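Local coordinates for protein subtilase cytotoxin, subunit B (Escherichia coli, PDB 3DWA) that forms the B pentamer of an AB5 toxin and probably binds host cell-surface glycans, including a non-human one, to deliver the catalytic A subunit, at residues C[2-13]-C[106-117]; C[42-53]-C[76-84]. All blocks are in the same frame, centred on the assembly; numbering follows the deposited sequence.

Interaction 1 of 2, residues C[2-13]-C[106-117]; sequences WTGDARDGMFSG and STECFGPDRKKN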
loop_
_atom_site.group_PDB
_atom_site.type_symbol
_atom_site.label_atom_id
_atom_site.label_comp_id
_atom_site.label_asym_id
_atom_site.label_seq_id
_atom_site.Cartn_x
_atom_site.Cartn_y
_atom_site.Cartn_z
ATOM N N TRP C 2 23.656 11.763 -3.720
ATOM C CA TRP C 2 23.407 10.632 -2.889
ATOM C C TRP C 2 23.032 11.159 -1.526
ATOM O O TRP C 2 23.644 12.107 -1.029
ATOM C CB TRP C 2 24.631 9.709 -2.839
ATOM C CG TRP C 2 24.523 8.568 -1.843
ATOM C CD1 TRP C 2 23.424 7.787 -1.612
ATOM C CD2 TRP C 2 25.545 8.077 -0.991
ATOM N NE1 TRP C 2 23.704 6.857 -0.659
ATOM C CE2 TRP C 2 24.998 7.010 -0.256
ATOM C CE3 TRP C 2 26.881 8.459 -0.748
ATOM C CZ2 TRP C 2 25.720 6.309 0.710
ATOM C CZ3 TRP C 2 27.604 7.752 0.204
ATOM C CH2 TRP C 2 27.033 6.696 0.917
ATOM N N THR C 3 21.995 10.553 -0.957
ATOM C CA THR C 3 21.623 10.707 0.431
ATOM C C THR C 3 22.830 10.794 1.367
ATOM O O THR C 3 22.819 11.617 2.266
ATOM C CB THR C 3 20.712 9.528 0.879
ATOM O OG1 THR C 3 19.465 9.618 0.187
ATOM C CG2 THR C 3 20.465 9.547 2.395
ATOM N N GLY C 4 23.847 9.952 1.160
ATOM C CA GLY C 4 25.026 9.932 2.011
ATOM C C GLY C 4 26.188 10.846 1.650
ATOM O O GLY C 4 27.287 10.683 2.201
ATOM N N ASP C 5 25.979 11.757 0.706
ATOM C CA ASP C 5 26.978 12.802 0.390
ATOM C C ASP C 5 27.422 13.538 1.673
ATOM O O ASP C 5 26.594 13.795 2.560
ATOM C CB ASP C 5 26.391 13.838 -0.597
ATOM C CG ASP C 5 26.246 13.294 -2.048
ATOM O OD1 ASP C 5 26.869 12.252 -2.385
ATOM O OD2 ASP C 5 25.463 13.892 -2.841
ATOM N N ALA C 6 28.708 13.895 1.766
ATOM C CA ALA C 6 29.213 14.680 2.892
ATOM C C ALA C 6 28.776 16.142 2.736
ATOM O O ALA C 6 29.529 16.984 2.213
ATOM C CB ALA C 6 30.780 14.522 3.027
ATOM N N ARG C 7 27.536 16.432 3.151
ATOM C CA ARG C 7 26.875 17.728 2.925
ATOM C C ARG C 7 25.879 17.911 4.044
ATOM O O ARG C 7 25.613 16.971 4.754
ATOM C CB ARG C 7 26.121 17.759 1.571
ATOM C CG ARG C 7 27.007 17.868 0.327
ATOM C CD ARG C 7 26.272 17.425 -0.935
ATOM N NE ARG C 7 25.105 18.285 -1.223
ATOM C CZ ARG C 7 25.176 19.515 -1.730
ATOM N NH1 ARG C 7 26.355 20.061 -2.024
ATOM N NH2 ARG C 7 24.064 20.215 -1.947
ATOM N N ASP C 8 25.335 19.113 4.207
ATOM C CA ASP C 8 24.224 19.352 5.126
ATOM C C ASP C 8 22.975 18.596 4.589
ATOM O O ASP C 8 22.637 18.737 3.397
ATOM C CB ASP C 8 23.870 20.851 5.203
ATOM C CG ASP C 8 24.918 21.700 5.952
ATOM O OD1 ASP C 8 25.706 21.157 6.788
ATOM O OD2 ASP C 8 24.921 22.936 5.690
ATOM N N GLY C 9 22.268 17.822 5.419
ATOM C CA GLY C 9 22.522 17.576 6.833
ATOM C C GLY C 9 21.700 16.362 7.251
ATOM O O GLY C 9 21.001 15.735 6.432
HETATM N N MSE C 10 21.734 16.045 8.527
HETATM C CA MSE C 10 20.881 14.988 9.052
HETATM C C MSE C 10 20.550 15.338 10.488
HETATM O O MSE C 10 21.259 16.129 11.093
HETATM C CB MSE C 10 21.615 13.655 9.001
HETATM C CG MSE C 10 22.922 13.721 9.720
HETATM SE SE MSE C 10 23.742 12.012 9.614
HETATM C CE MSE C 10 25.229 12.211 10.856
ATOM N N PHE C 11 19.462 14.782 11.021
ATOM C CA PHE C 11 19.156 14.910 12.443
ATOM C C PHE C 11 18.849 13.523 12.924
ATOM O O PHE C 11 18.004 12.834 12.317
ATOM C CB PHE C 11 17.957 15.843 12.673
ATOM C CG PHE C 11 18.280 17.298 12.451
ATOM C CD1 PHE C 11 19.049 17.997 13.365
ATOM C CD2 PHE C 11 17.871 17.939 11.315
ATOM C CE1 PHE C 11 19.372 19.336 13.160
ATOM C CE2 PHE C 11 18.187 19.280 11.104
ATOM C CZ PHE C 11 18.953 19.971 12.036
ATOM N N SER C 12 19.552 13.091 13.975
ATOM C CA SER C 12 19.391 11.742 14.492
ATOM C C SER C 12 18.498 11.739 15.706
ATOM O O SER C 12 18.377 12.797 16.377
ATOM C CB SER C 12 20.729 11.105 14.839
ATOM O OG SER C 12 21.569 11.172 13.729
ATOM N N GLY C 13 17.893 10.562 15.974
ATOM C CA GLY C 13 16.974 10.350 17.112
ATOM C C GLY C 13 15.746 11.268 17.153
ATOM O O GLY C 13 15.318 11.753 18.237
ATOM N N SER C 106 19.868 7.674 20.469
ATOM C CA SER C 106 19.369 8.991 20.044
ATOM C C SER C 106 20.343 9.612 19.029
ATOM O O SER C 106 20.004 10.555 18.338
ATOM C CB SER C 106 19.113 9.917 21.254
ATOM O OG SER C 106 20.238 9.963 22.136
ATOM N N THR C 107 21.528 9.019 18.915
ATOM C CA THR C 107 22.606 9.588 18.156
ATOM C C THR C 107 23.256 8.595 17.130
ATOM O O THR C 107 23.825 9.030 16.115
ATOM C CB THR C 107 23.625 10.198 19.168
ATOM O OG1 THR C 107 24.402 11.240 18.567
ATOM C CG2 THR C 107 24.451 9.179 19.762
ATOM N N GLU C 108 23.117 7.296 17.389
ATOM C CA GLU C 108 23.605 6.230 16.519
ATOM C C GLU C 108 22.462 5.635 15.691
ATOM O O GLU C 108 21.513 5.064 16.245
ATOM C CB GLU C 108 24.270 5.119 17.337
ATOM C CG GLU C 108 25.685 5.472 17.879
ATOM C CD GLU C 108 26.644 5.974 16.787
ATOM O OE1 GLU C 108 26.739 5.310 15.718
ATOM O OE2 GLU C 108 27.294 7.032 17.005
ATOM N N CYS C 109 22.569 5.778 14.369
ATOM C CA CYS C 109 21.532 5.346 13.438
ATOM C C CYS C 109 22.132 4.536 12.298
ATOM O O CYS C 109 23.340 4.582 12.079
ATOM C CB CYS C 109 20.699 6.548 12.943
ATOM S SG CYS C 109 20.060 7.555 14.369
ATOM N N PHE C 110 21.280 3.809 11.578
ATOM C CA PHE C 110 21.711 2.952 10.480
ATOM C C PHE C 110 21.902 3.725 9.159
ATOM O O PHE C 110 21.103 4.546 8.798
ATOM C CB PHE C 110 20.678 1.811 10.327
ATOM C CG PHE C 110 21.028 0.789 9.268
ATOM C CD1 PHE C 110 22.225 0.079 9.329
ATOM C CD2 PHE C 110 20.131 0.508 8.227
ATOM C CE1 PHE C 110 22.539 -0.864 8.348
ATOM C CE2 PHE C 110 20.438 -0.433 7.236
ATOM C CZ PHE C 110 21.649 -1.130 7.309
ATOM N N GLY C 111 22.939 3.466 8.403
ATOM C CA GLY C 111 23.045 4.211 7.165
ATOM C C GLY C 111 24.251 5.133 7.137
ATOM O O GLY C 111 25.017 5.150 8.098
ATOM N N PRO C 112 24.393 5.914 6.049
ATOM C CA PRO C 112 25.497 6.845 5.932
ATOM C C PRO C 112 25.291 8.096 6.814
ATOM O O PRO C 112 24.171 8.422 7.195
ATOM C CB PRO C 112 25.460 7.249 4.455
ATOM C CG PRO C 112 23.961 7.176 4.106
ATOM C CD PRO C 112 23.473 5.985 4.891
ATOM N N ASP C 113 26.395 8.779 7.097
ATOM C CA ASP C 113 26.416 10.127 7.650
ATOM C C ASP C 113 26.333 11.180 6.569
ATOM O O ASP C 113 27.351 11.418 5.856
ATOM C CB ASP C 113 27.754 10.389 8.369
ATOM C CG ASP C 113 27.950 9.542 9.592
ATOM O OD1 ASP C 113 26.971 9.133 10.243
ATOM O OD2 ASP C 113 29.129 9.300 9.918
ATOM N N ARG C 114 25.227 11.916 6.529
ATOM C CA ARG C 114 25.152 13.111 5.696
ATOM C C ARG C 114 25.614 14.315 6.538
ATOM O O ARG C 114 24.821 14.931 7.251
ATOM C CB ARG C 114 23.743 13.300 5.117
ATOM C CG ARG C 114 23.572 14.455 4.150
ATOM C CD ARG C 114 22.141 14.528 3.584
ATOM N NE ARG C 114 22.007 15.602 2.588
ATOM C CZ ARG C 114 22.378 15.490 1.311
ATOM N NH1 ARG C 114 22.874 14.355 0.857
ATOM N NH2 ARG C 114 22.246 16.515 0.483
ATOM N N LYS C 115 26.909 14.633 6.447
ATOM C CA LYS C 115 27.524 15.700 7.230
ATOM C C LYS C 115 28.698 16.324 6.456
ATOM O O LYS C 115 29.493 15.599 5.844
ATOM C CB LYS C 115 28.033 15.141 8.573
ATOM C CG LYS C 115 28.218 16.209 9.647
ATOM C CD LYS C 115 29.169 15.802 10.772
ATOM C CE LYS C 115 28.534 14.779 11.726
ATOM N NZ LYS C 115 27.108 15.088 12.155
ATOM N N LYS C 116 28.802 17.651 6.490
ATOM C CA LYS C 116 29.988 18.354 5.993
ATOM C C LYS C 116 31.211 17.835 6.689
ATOM O O LYS C 116 31.206 17.645 7.902
ATOM C CB LYS C 116 29.907 19.860 6.242
ATOM C CG LYS C 116 28.999 20.584 5.286
ATOM C CD LYS C 116 29.529 21.951 4.974
ATOM C CE LYS C 116 28.795 23.002 5.705
ATOM N NZ LYS C 116 29.049 24.320 5.049
ATOM N N ASN C 117 32.262 17.589 5.908
ATOM C CA ASN C 117 33.557 17.245 6.483
ATOM C C ASN C 117 34.062 18.418 7.291
ATOM O O ASN C 117 33.620 19.545 7.109
ATOM C CB ASN C 117 34.552 16.867 5.386
ATOM C CG ASN C 117 34.265 15.499 4.810
ATOM O OD1 ASN C 117 34.245 15.286 3.589
ATOM N ND2 ASN C 117 33.994 14.570 5.691
HETATM O O HOH W 1 23.470 15.375 -2.119
HETATM O O HOH W 2 26.615 18.915 8.157
HETATM O O HOH W 3 24.649 16.773 9.312
#
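Trp2 meets Pro112 obliquely, its CZ2 lying 3.9 Å from Pro112 CB; both rings also pack against a neighbouring subunit, to whose Tyr29 OH Trp2 NE1 hydrogen-bonds. The type I turn from Trp2 to Asp5 presents its carbonyls to Arg114. This arginine, CG anti to its own backbone N (chi1 -176°) and extended to NE, donates from NH1 to Thr3 O at 3.1 Å, nearly in the guanidinium plane but well above that of the carbonyl. Gly4, without a side chain, lets its CA come within 3.6 Å of Pro112 CG. A water joins Asp5 OD2 to Arg114 NH2. The Arg7 guanidinium runs beside that of Arg114, their planes 67° apart, and Glu79 bridges to both, which would offset their like charges. Arg114 NE bonds weakly to Asp8 O and also to Tyr78 O. Met10 (selenomethionine) reaches over 106-117, its extended chain bringing SE 3.4 Å from Arg114 N and CE 3.6 Å from Asp113 OD1. Ser12 CB rests 3.6 Å from Cys109 SG, disulfide-bonded to Cys103. This joins the N-terminal loop and strand 10-12 to the C-terminal tail at the barrel sheet's edge: strand 10-12 pairs antiparallel with 73-79, which pairs with 96-102, and 106-117 follows, returning to 2-13.

Interaction 2 of 2, residues C[42-53]-C[76-84]; sequences ISACSMKNSSVW and IYYEPGVWT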
loop_
_atom_site.group_PDB
_atom_site.type_symbol
_atom_site.label_atom_id
_atom_site.label_comp_id
_atom_site.label_asym_id
_atom_site.label_seq_id
_atom_site.Cartn_x
_atom_site.Cartn_y
_atom_site.Cartn_z
ATOM N N ILE C 42 12.767 19.812 13.477
ATOM C CA ILE C 42 13.272 19.763 12.100
ATOM C C ILE C 42 12.045 19.514 11.190
ATOM O O ILE C 42 11.108 18.807 11.586
ATOM C CB ILE C 42 14.383 18.637 11.948
ATOM C CG1 ILE C 42 14.737 18.290 10.471
ATOM C CG2 ILE C 42 13.955 17.337 12.669
ATOM C CD1 ILE C 42 15.496 19.390 9.687
ATOM N N SER C 43 12.034 20.132 10.015
ATOM C CA SER C 43 10.981 19.937 9.035
ATOM C C SER C 43 11.696 19.628 7.730
ATOM O O SER C 43 12.798 20.106 7.488
ATOM C CB SER C 43 10.120 21.191 8.816
ATOM O OG SER C 43 9.480 21.654 10.001
ATOM N N ALA C 44 11.048 18.823 6.910
ATOM C CA ALA C 44 11.542 18.479 5.592
ATOM C C ALA C 44 10.349 18.018 4.750
ATOM O O ALA C 44 9.481 17.319 5.272
ATOM C CB ALA C 44 12.595 17.354 5.732
ATOM N N CYS C 45 10.297 18.422 3.471
ATOM C CA CYS C 45 9.258 18.019 2.529
ATOM C C CYS C 45 9.791 17.182 1.346
ATOM O O CYS C 45 10.904 17.382 0.900
ATOM C CB CYS C 45 8.543 19.246 1.918
ATOM S SG CYS C 45 8.031 20.453 3.135
ATOM N N SER C 46 8.961 16.282 0.822
ATOM C CA SER C 46 9.259 15.607 -0.438
ATOM C C SER C 46 8.138 15.967 -1.433
ATOM O O SER C 46 6.945 15.986 -1.078
ATOM C CB SER C 46 9.361 14.086 -0.218
ATOM O OG SER C 46 9.551 13.370 -1.441
HETATM N N MSE C 47 8.532 16.275 -2.665
HETATM C CA MSE C 47 7.606 16.567 -3.730
HETATM C C MSE C 47 7.788 15.574 -4.871
HETATM O O MSE C 47 8.921 15.233 -5.242
HETATM C CB MSE C 47 7.827 17.979 -4.255
HETATM C CG MSE C 47 6.898 18.373 -5.414
HETATM SE SE MSE C 47 7.137 20.307 -5.613
HETATM C CE MSE C 47 7.196 20.830 -3.687
ATOM N N LYS C 48 6.668 15.095 -5.407
ATOM C CA LYS C 48 6.698 14.087 -6.463
ATOM C C LYS C 48 7.114 14.729 -7.791
ATOM O O LYS C 48 6.636 15.801 -8.124
ATOM C CB LYS C 48 5.322 13.432 -6.589
ATOM C CG LYS C 48 5.290 12.174 -7.424
ATOM C CD LYS C 48 3.860 11.656 -7.492
ATOM C CE LYS C 48 3.666 10.428 -8.367
ATOM N NZ LYS C 48 2.167 10.212 -8.598
ATOM N N ASN C 49 7.984 14.053 -8.541
ATOM C CA ASN C 49 8.523 14.577 -9.817
ATOM C C ASN C 49 9.187 15.970 -9.741
ATOM O O ASN C 49 9.300 16.664 -10.749
ATOM C CB ASN C 49 7.436 14.614 -10.919
ATOM C CG ASN C 49 6.712 13.268 -11.102
ATOM O OD1 ASN C 49 5.465 13.226 -11.224
ATOM N ND2 ASN C 49 7.477 12.176 -11.115
ATOM N N SER C 50 9.600 16.393 -8.557
ATOM C CA SER C 50 10.314 17.667 -8.411
ATOM C C SER C 50 11.642 17.614 -9.189
ATOM O O SER C 50 11.859 16.731 -10.064
ATOM C CB SER C 50 10.622 17.917 -6.926
ATOM O OG SER C 50 11.527 16.941 -6.404
ATOM N N SER C 51 12.527 18.549 -8.844
ATOM C CA SER C 51 13.929 18.498 -9.186
ATOM C C SER C 51 14.548 17.141 -8.820
ATOM O O SER C 51 14.022 16.099 -9.201
ATOM C CB SER C 51 14.675 19.668 -8.499
ATOM O OG SER C 51 16.061 19.732 -8.861
ATOM N N VAL C 52 15.660 17.163 -8.090
ATOM C CA VAL C 52 16.581 16.021 -8.028
ATOM C C VAL C 52 16.188 14.895 -7.030
ATOM O O VAL C 52 16.488 13.730 -7.277
ATOM C CB VAL C 52 18.054 16.534 -7.916
ATOM C CG1 VAL C 52 18.078 18.026 -7.479
ATOM C CG2 VAL C 52 18.918 15.682 -7.005
ATOM N N TRP C 53 15.472 15.231 -5.959
ATOM C CA TRP C 53 14.987 14.216 -4.988
ATOM C C TRP C 53 13.544 13.680 -5.235
ATOM O O TRP C 53 13.023 12.884 -4.427
ATOM C CB TRP C 53 15.133 14.737 -3.551
ATOM C CG TRP C 53 16.504 15.243 -3.279
ATOM C CD1 TRP C 53 16.896 16.566 -3.217
ATOM C CD2 TRP C 53 17.686 14.465 -3.075
ATOM N NE1 TRP C 53 18.250 16.647 -2.954
ATOM C CE2 TRP C 53 18.761 15.378 -2.861
ATOM C CE3 TRP C 53 17.941 13.092 -2.995
ATOM C CZ2 TRP C 53 20.057 14.954 -2.594
ATOM C CZ3 TRP C 53 19.251 12.669 -2.743
ATOM C CH2 TRP C 53 20.282 13.600 -2.520
ATOM N N ILE C 76 16.510 11.712 10.102
ATOM C CA ILE C 76 16.000 12.430 8.950
ATOM C C ILE C 76 17.195 12.975 8.199
ATOM O O ILE C 76 18.023 13.677 8.785
ATOM C CB ILE C 76 15.013 13.593 9.369
ATOM C CG1 ILE C 76 13.579 13.051 9.528
ATOM C CG2 ILE C 76 14.851 14.617 8.273
ATOM C CD1 ILE C 76 13.384 12.096 10.623
ATOM N N TYR C 77 17.288 12.638 6.912
ATOM C CA TYR C 77 18.284 13.201 5.991
ATOM C C TYR C 77 17.646 14.244 5.122
ATOM O O TYR C 77 16.609 13.988 4.501
ATOM C CB TYR C 77 18.790 12.133 5.051
ATOM C CG TYR C 77 19.555 11.020 5.664
ATOM C CD1 TYR C 77 20.949 11.068 5.745
ATOM C CD2 TYR C 77 18.902 9.877 6.134
ATOM C CE1 TYR C 77 21.666 9.979 6.295
ATOM C CE2 TYR C 77 19.601 8.813 6.668
ATOM C CZ TYR C 77 20.986 8.868 6.731
ATOM O OH TYR C 77 21.646 7.804 7.283
ATOM N N TYR C 78 18.260 15.427 5.051
ATOM C CA TYR C 78 17.632 16.557 4.387
ATOM C C TYR C 78 18.647 17.368 3.560
ATOM O O TYR C 78 19.846 17.301 3.780
ATOM C CB TYR C 78 16.896 17.449 5.425
ATOM C CG TYR C 78 17.856 18.243 6.315
ATOM C CD1 TYR C 78 18.212 19.541 5.987
ATOM C CD2 TYR C 78 18.435 17.669 7.441
ATOM C CE1 TYR C 78 19.117 20.269 6.768
ATOM C CE2 TYR C 78 19.344 18.384 8.245
ATOM C CZ TYR C 78 19.685 19.677 7.886
ATOM O OH TYR C 78 20.559 20.405 8.653
ATOM N N GLU C 79 18.140 18.135 2.611
ATOM C CA GLU C 79 18.956 19.089 1.894
ATOM C C GLU C 79 18.325 20.478 1.975
ATOM O O GLU C 79 17.228 20.670 1.485
ATOM C CB GLU C 79 19.137 18.686 0.453
ATOM C CG GLU C 79 19.760 19.778 -0.319
ATOM C CD GLU C 79 20.562 19.276 -1.449
ATOM O OE1 GLU C 79 20.006 19.204 -2.578
ATOM O OE2 GLU C 79 21.737 18.920 -1.179
ATOM N N PRO C 80 19.030 21.447 2.597
ATOM C CA PRO C 80 18.465 22.821 2.724
ATOM C C PRO C 80 18.337 23.560 1.379
ATOM O O PRO C 80 19.029 23.214 0.406
ATOM C CB PRO C 80 19.461 23.560 3.640
ATOM C CG PRO C 80 20.581 22.572 3.983
ATOM C CD PRO C 80 20.376 21.290 3.191
ATOM N N GLY C 81 17.457 24.557 1.318
ATOM C CA GLY C 81 17.377 25.447 0.157
ATOM C C GLY C 81 16.814 24.858 -1.127
ATOM O O GLY C 81 16.889 25.490 -2.186
ATOM N N VAL C 82 16.227 23.661 -1.043
ATOM C CA VAL C 82 15.707 23.002 -2.245
ATOM C C VAL C 82 14.419 23.661 -2.731
ATOM O O VAL C 82 14.283 23.948 -3.920
ATOM C CB VAL C 82 15.565 21.458 -2.074
ATOM C CG1 VAL C 82 15.020 20.815 -3.341
ATOM C CG2 VAL C 82 16.911 20.849 -1.757
ATOM N N TRP C 83 13.482 23.925 -1.826
ATOM C CA TRP C 83 12.220 24.561 -2.230
ATOM C C TRP C 83 12.420 26.072 -2.216
ATOM O O TRP C 83 13.094 26.584 -1.318
ATOM C CB TRP C 83 11.051 24.102 -1.335
ATOM C CG TRP C 83 11.116 22.592 -1.101
ATOM C CD1 TRP C 83 11.271 21.954 0.089
ATOM C CD2 TRP C 83 11.081 21.569 -2.103
ATOM N NE1 TRP C 83 11.314 20.591 -0.104
ATOM C CE2 TRP C 83 11.213 20.329 -1.441
ATOM C CE3 TRP C 83 10.936 21.575 -3.502
ATOM C CZ2 TRP C 83 11.227 19.110 -2.129
ATOM C CZ3 TRP C 83 10.950 20.366 -4.173
ATOM C CH2 TRP C 83 11.095 19.151 -3.482
ATOM N N THR C 84 11.846 26.770 -3.201
ATOM C CA THR C 84 12.157 28.201 -3.423
ATOM C C THR C 84 10.946 29.147 -3.387
ATOM O O THR C 84 11.093 30.326 -3.042
ATOM C CB THR C 84 12.983 28.450 -4.721
ATOM O OG1 THR C 84 12.255 27.986 -5.855
ATOM C CG2 THR C 84 14.297 27.719 -4.676
#
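Trp83 sets its CG anti to the carbonyl carbon (chi1 -44°), which lays the indole along strand 42-47, while Met47 (selenomethionine), CG anti to the backbone N and the chain bent at chi3 (-41°), curls its methyl back over that indole. CE stands over the six-membered ring of Trp83, 4.0 Å from its centroid, in a CH-pi contact; SE approaches the same ring obliquely, a Met-aromatic contact. Val82 CG1 lies over the opposite face, so the indole is sandwiched between aliphatic groups. At the ring's rim Ser50 CB comes in plane, 3.7 Å from Trp83 CH2, a close approach suited to a small residue on the type II turn from Met47 to Ser50. The indole N-H is shared: Trp83 NE1 gives a weak bond to Cys45 O at 3.4 Å, and another weak one to Asn95 O.

In this OB-fold, the five-stranded barrel common to AB5 toxin B subunits, strands 41-47 and 73-79 are not paired with each other, and their short segments cross at 71° with axes 7.8 Å apart. Ala44 is small enough to bring its CB 4.3 Å from Tyr78 CB, and branched Ile42 puts CD1 over one face of the Tyr78 ring, 4.2 Å from the centroid.

On the Val82 side of Trp83, Trp53 NE1 donates an almost straight bond (3.1 Å) to Glu79 OE1. The oxygen lies in the indole plane but is met from above the carboxylate plane, while OE2 of Glu79 forms salt bridges with Arg7 and Arg114.

From the N terminus, the chain passes through 2-13 into strands 14-24, 27-35 and 41-47, the last carrying the first half of interaction 2. Helix 57-70 and the beginning of strand 73-79 intervene before 76-84 closes that loop, over 22 residues. After helix 86-91 and strand 96-102 the chain returns with 106-117 to the N-terminal segment, so interaction 1 closes a loop of 92 residues with interaction 2 nested inside it. Strand 73-79 joins them: it pairs with strand 10-12, and its Tyr77 OH probably bonds to Pro112 O. Phe11 packs on Tyr78 of that strand and on Ile42 of strand 41-47. Both contacts also touch the same neighbouring subunit.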